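Local coordinates for protein integral membrane indolylacetylinositol arabinosyltransferase EmbC (PDB 7BVE) that is an integral membrane enzyme that probably transfers arabinose units to build the arabinan of the mycobacterial cell wall, and binds the drug ethambutol, at residues A[299-311]-A[482-494]. Numbering follows the deposited sequence.
Sequences YYRWFGTPESPFG and ELQASSFKSAVGP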
loop_
_atom_site.group_PDB
_atom_site.type_symbol
_atom_site.label_atom_id
_atom_site.label_comp_id
_atom_site.label_asym_id
_atom_site.label_seq_id
_atom_site.Cartn_x
_atom_site.Cartn_y
_atom_site.Cartn_z
ATOM N N TYR A 299 -2.051 -25.144 -15.145
ATOM C CA TYR A 299 -2.996 -25.170 -16.246
ATOM C C TYR A 299 -3.358 -23.769 -16.703
ATOM O O TYR A 299 -3.581 -23.536 -17.892
ATOM C CB TYR A 299 -4.218 -25.956 -15.791
ATOM C CG TYR A 299 -5.308 -26.185 -16.785
ATOM C CD1 TYR A 299 -5.131 -27.044 -17.851
ATOM C CD2 TYR A 299 -6.554 -25.614 -16.601
ATOM C CE1 TYR A 299 -6.150 -27.281 -18.737
ATOM C CE2 TYR A 299 -7.572 -25.846 -17.474
ATOM C CZ TYR A 299 -7.367 -26.681 -18.534
ATOM O OH TYR A 299 -8.391 -26.914 -19.406
ATOM N N TYR A 300 -3.394 -22.821 -15.781
ATOM C CA TYR A 300 -3.857 -21.481 -16.084
ATOM C C TYR A 300 -2.734 -20.508 -16.398
ATOM O O TYR A 300 -3.021 -19.384 -16.798
ATOM C CB TYR A 300 -4.689 -20.944 -14.918
ATOM C CG TYR A 300 -5.984 -21.682 -14.684
ATOM C CD1 TYR A 300 -7.097 -21.430 -15.462
ATOM C CD2 TYR A 300 -6.091 -22.625 -13.681
ATOM C CE1 TYR A 300 -8.274 -22.097 -15.252
ATOM C CE2 TYR A 300 -7.265 -23.296 -13.463
ATOM C CZ TYR A 300 -8.352 -23.028 -14.249
ATOM O OH TYR A 300 -9.526 -23.695 -14.030
ATOM N N ARG A 301 -1.473 -20.897 -16.244
ATOM C CA ARG A 301 -0.397 -19.938 -16.427
ATOM C C ARG A 301 0.871 -20.693 -16.800
ATOM O O ARG A 301 0.989 -21.895 -16.563
ATOM C CB ARG A 301 -0.225 -19.083 -15.164
ATOM C CG ARG A 301 0.606 -17.820 -15.296
ATOM C CD ARG A 301 0.459 -16.931 -14.090
ATOM N NE ARG A 301 1.354 -15.788 -14.182
ATOM C CZ ARG A 301 1.095 -14.656 -14.835
ATOM N NH1 ARG A 301 2.007 -13.701 -14.840
ATOM N NH2 ARG A 301 -0.043 -14.478 -15.471
ATOM N N TRP A 302 1.777 -19.974 -17.465
ATOM C CA TRP A 302 3.161 -20.368 -17.763
ATOM C C TRP A 302 3.272 -21.528 -18.744
ATOM O O TRP A 302 4.031 -22.460 -18.502
ATOM C CB TRP A 302 3.978 -20.683 -16.510
ATOM C CG TRP A 302 4.114 -19.557 -15.564
ATOM C CD1 TRP A 302 4.704 -18.367 -15.805
ATOM C CD2 TRP A 302 3.807 -19.576 -14.175
ATOM N NE1 TRP A 302 4.690 -17.601 -14.679
ATOM C CE2 TRP A 302 4.155 -18.327 -13.657
ATOM C CE3 TRP A 302 3.215 -20.512 -13.323
ATOM C CZ2 TRP A 302 3.945 -17.993 -12.333
ATOM C CZ3 TRP A 302 3.010 -20.172 -12.018
ATOM C CH2 TRP A 302 3.371 -18.929 -11.533
ATOM N N PHE A 303 2.508 -21.478 -19.838
ATOM C CA PHE A 303 2.836 -22.163 -21.092
ATOM C C PHE A 303 2.821 -23.684 -20.986
ATOM O O PHE A 303 3.418 -24.372 -21.807
ATOM C CB PHE A 303 4.191 -21.676 -21.606
ATOM C CG PHE A 303 4.187 -20.244 -22.038
ATOM C CD1 PHE A 303 3.141 -19.726 -22.739
ATOM C CD2 PHE A 303 5.161 -19.384 -21.598
ATOM C CE1 PHE A 303 3.144 -18.403 -23.091
ATOM C CE2 PHE A 303 5.142 -18.056 -21.933
ATOM C CZ PHE A 303 4.132 -17.574 -22.679
ATOM N N GLY A 304 2.154 -24.238 -19.981
ATOM C CA GLY A 304 2.119 -25.677 -19.840
ATOM C C GLY A 304 3.300 -26.282 -19.126
ATOM O O GLY A 304 3.479 -27.499 -19.179
ATOM N N THR A 305 4.085 -25.431 -18.453
ATOM C CA THR A 305 5.246 -25.887 -17.641
ATOM C C THR A 305 4.678 -26.592 -16.405
ATOM O O THR A 305 3.671 -26.090 -15.865
ATOM C CB THR A 305 6.157 -24.712 -17.263
ATOM O OG1 THR A 305 5.354 -23.713 -16.634
ATOM C CG2 THR A 305 6.873 -24.117 -18.456
ATOM N N PRO A 306 5.253 -27.717 -15.926
ATOM C CA PRO A 306 4.677 -28.458 -14.806
ATOM C C PRO A 306 4.918 -27.765 -13.470
ATOM O O PRO A 306 5.695 -26.828 -13.356
ATOM C CB PRO A 306 5.405 -29.788 -14.876
ATOM C CG PRO A 306 6.692 -29.462 -15.468
ATOM C CD PRO A 306 6.429 -28.408 -16.459
ATOM N N GLU A 307 4.209 -28.248 -12.451
ATOM C CA GLU A 307 4.528 -27.987 -11.049
ATOM C C GLU A 307 5.756 -28.828 -10.725
ATOM O O GLU A 307 5.668 -30.017 -10.411
ATOM C CB GLU A 307 3.351 -28.357 -10.162
ATOM C CG GLU A 307 2.125 -27.535 -10.404
ATOM C CD GLU A 307 2.248 -26.126 -9.875
ATOM O OE1 GLU A 307 2.907 -25.934 -8.833
ATOM O OE2 GLU A 307 1.685 -25.204 -10.494
ATOM N N SER A 308 6.924 -28.200 -10.837
ATOM C CA SER A 308 8.107 -28.996 -11.135
ATOM C C SER A 308 8.640 -29.740 -9.907
ATOM O O SER A 308 8.680 -30.969 -9.974
ATOM C CB SER A 308 9.160 -28.136 -11.860
ATOM O OG SER A 308 8.681 -27.643 -13.096
ATOM N N PRO A 309 9.025 -29.113 -8.740
ATOM C CA PRO A 309 9.278 -29.984 -7.583
ATOM C C PRO A 309 8.102 -30.078 -6.622
ATOM O O PRO A 309 8.093 -30.957 -5.758
ATOM C CB PRO A 309 10.484 -29.322 -6.913
ATOM C CG PRO A 309 10.253 -27.927 -7.121
ATOM C CD PRO A 309 9.584 -27.765 -8.447
ATOM N N PHE A 310 7.098 -29.227 -6.774
ATOM C CA PHE A 310 6.068 -29.073 -5.766
ATOM C C PHE A 310 4.788 -29.761 -6.204
ATOM O O PHE A 310 4.532 -29.936 -7.393
ATOM C CB PHE A 310 5.777 -27.608 -5.485
ATOM C CG PHE A 310 6.956 -26.851 -4.975
ATOM C CD1 PHE A 310 7.430 -27.062 -3.701
ATOM C CD2 PHE A 310 7.561 -25.893 -5.756
ATOM C CE1 PHE A 310 8.512 -26.359 -3.228
ATOM C CE2 PHE A 310 8.640 -25.185 -5.286
ATOM C CZ PHE A 310 9.113 -25.419 -4.020
ATOM N N GLY A 311 3.983 -30.148 -5.222
ATOM C CA GLY A 311 2.709 -30.768 -5.497
ATOM C C GLY A 311 2.789 -32.261 -5.725
ATOM O O GLY A 311 2.355 -32.752 -6.767
ATOM N N GLU A 482 13.025 -29.498 -14.877
ATOM C CA GLU A 482 12.594 -28.794 -13.676
ATOM C C GLU A 482 13.444 -27.559 -13.403
ATOM O O GLU A 482 12.911 -26.532 -12.968
ATOM C CB GLU A 482 12.616 -29.727 -12.474
ATOM C CG GLU A 482 11.679 -30.896 -12.599
ATOM C CD GLU A 482 11.511 -31.631 -11.295
ATOM O OE1 GLU A 482 12.133 -31.216 -10.300
ATOM O OE2 GLU A 482 10.765 -32.627 -11.259
ATOM N N LEU A 483 14.754 -27.622 -13.678
ATOM C CA LEU A 483 15.595 -26.439 -13.490
ATOM C C LEU A 483 15.215 -25.320 -14.450
ATOM O O LEU A 483 15.043 -24.163 -14.038
ATOM C CB LEU A 483 17.070 -26.788 -13.667
ATOM C CG LEU A 483 17.808 -27.599 -12.610
ATOM C CD1 LEU A 483 19.213 -27.853 -13.091
ATOM C CD2 LEU A 483 17.832 -26.860 -11.298
ATOM N N GLN A 484 15.074 -25.644 -15.739
ATOM C CA GLN A 484 14.754 -24.619 -16.717
ATOM C C GLN A 484 13.330 -24.112 -16.558
ATOM O O GLN A 484 13.080 -22.922 -16.775
ATOM C CB GLN A 484 14.989 -25.164 -18.117
ATOM C CG GLN A 484 16.440 -25.452 -18.401
ATOM C CD GLN A 484 16.644 -26.116 -19.734
ATOM O OE1 GLN A 484 15.688 -26.388 -20.454
ATOM N NE2 GLN A 484 17.893 -26.404 -20.066
ATOM N N ALA A 485 12.400 -24.968 -16.123
ATOM C CA ALA A 485 11.044 -24.512 -15.860
ATOM C C ALA A 485 10.985 -23.592 -14.652
ATOM O O ALA A 485 10.227 -22.622 -14.656
ATOM C CB ALA A 485 10.122 -25.708 -15.668
ATOM N N SER A 486 11.792 -23.853 -13.618
ATOM C CA SER A 486 11.786 -22.980 -12.447
ATOM C C SER A 486 12.408 -21.626 -12.755
ATOM O O SER A 486 11.886 -20.587 -12.324
ATOM C CB SER A 486 12.521 -23.653 -11.298
ATOM O OG SER A 486 11.860 -24.845 -10.921
ATOM N N SER A 487 13.505 -21.619 -13.520
ATOM C CA SER A 487 14.105 -20.360 -13.957
ATOM C C SER A 487 13.153 -19.569 -14.846
ATOM O O SER A 487 13.063 -18.340 -14.736
ATOM C CB SER A 487 15.405 -20.640 -14.699
ATOM O OG SER A 487 16.334 -21.294 -13.860
ATOM N N PHE A 488 12.393 -20.265 -15.691
ATOM C CA PHE A 488 11.458 -19.607 -16.593
ATOM C C PHE A 488 10.252 -19.041 -15.851
ATOM O O PHE A 488 9.786 -17.946 -16.178
ATOM C CB PHE A 488 11.036 -20.605 -17.664
ATOM C CG PHE A 488 10.129 -20.044 -18.699
ATOM C CD1 PHE A 488 10.605 -19.158 -19.643
ATOM C CD2 PHE A 488 8.810 -20.438 -18.762
ATOM C CE1 PHE A 488 9.778 -18.653 -20.603
ATOM C CE2 PHE A 488 7.987 -19.934 -19.720
ATOM C CZ PHE A 488 8.473 -19.042 -20.643
ATOM N N LYS A 489 9.733 -19.765 -14.852
ATOM C CA LYS A 489 8.635 -19.243 -14.041
ATOM C C LYS A 489 9.067 -18.041 -13.226
ATOM O O LYS A 489 8.275 -17.125 -12.993
ATOM C CB LYS A 489 8.103 -20.309 -13.095
ATOM C CG LYS A 489 7.358 -21.420 -13.732
ATOM C CD LYS A 489 6.901 -22.367 -12.667
ATOM C CE LYS A 489 6.208 -23.548 -13.267
ATOM N NZ LYS A 489 5.776 -24.480 -12.208
ATOM N N SER A 490 10.313 -18.043 -12.750
ATOM C CA SER A 490 10.822 -16.872 -12.046
ATOM C C SER A 490 10.995 -15.690 -12.988
ATOM O O SER A 490 10.781 -14.541 -12.594
ATOM C CB SER A 490 12.142 -17.208 -11.367
ATOM O OG SER A 490 12.672 -16.069 -10.725
ATOM N N ALA A 491 11.376 -15.954 -14.241
ATOM C CA ALA A 491 11.557 -14.868 -15.199
ATOM C C ALA A 491 10.226 -14.272 -15.638
ATOM O O ALA A 491 10.116 -13.055 -15.806
ATOM C CB ALA A 491 12.335 -15.363 -16.412
ATOM N N VAL A 492 9.207 -15.103 -15.828
ATOM C CA VAL A 492 7.925 -14.639 -16.347
ATOM C C VAL A 492 7.067 -14.050 -15.239
ATOM O O VAL A 492 6.698 -12.875 -15.282
ATOM C CB VAL A 492 7.166 -15.779 -17.051
ATOM C CG1 VAL A 492 5.780 -15.333 -17.438
ATOM C CG2 VAL A 492 7.914 -16.228 -18.274
ATOM N N GLY A 493 6.750 -14.861 -14.239
ATOM C CA GLY A 493 5.598 -14.614 -13.413
ATOM C C GLY A 493 5.862 -13.631 -12.314
ATOM O O GLY A 493 6.944 -13.048 -12.196
ATOM N N PRO A 494 4.839 -13.412 -11.484
ATOM C CA PRO A 494 4.998 -12.536 -10.316
ATOM C C PRO A 494 5.874 -13.204 -9.267
ATOM O O PRO A 494 5.514 -14.235 -8.695
ATOM C CB PRO A 494 3.560 -12.345 -9.822
ATOM C CG PRO A 494 2.820 -13.528 -10.330
ATOM C CD PRO A 494 3.455 -13.886 -11.634
#
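The carbonyl oxygen of Pro306 is gripped by two donors, Lys489 NZ at 2.6 Å and Ser308 OG at 3.1 Å, which arrive from opposite faces of its carbonyl plane. Lys489 NZ is tilted 28° from that plane; Ser308 OG stands well above it, off the lone pairs. The lysine chain, extended beyond CG, crosses the Trp302 side chain at about a right angle and carries NZ to the Pro306 carbonyl, with CE 3.5 Å from Thr305 OG1. Glu307, which touches bound ethambutol, places OE2 4.5 Å from Lys489 NZ, beyond a salt bridge but near enough that the opposite charges may attract.

The same lysine makes a CH-pi contact: CG lies 4.2 Å from the centroid of the Trp302 five-membered ring, 19° off its normal. Arg301 CG packs on the other indole face, so the ring is sandwiched, while Val492 CG1 and Gly493 CA meet its edge. Phe303 and Phe488 touch rim to rim, with planes at 39°. Ser308 packs on Glu482 and Ala485.

Arg301 also donates through NH2 to Val1004 O in the C-terminal region. The contact lays the loop between helices 281-293 and 314-320 against most of helix 479-492, beside the ethambutol pocket of this GT-C-type region.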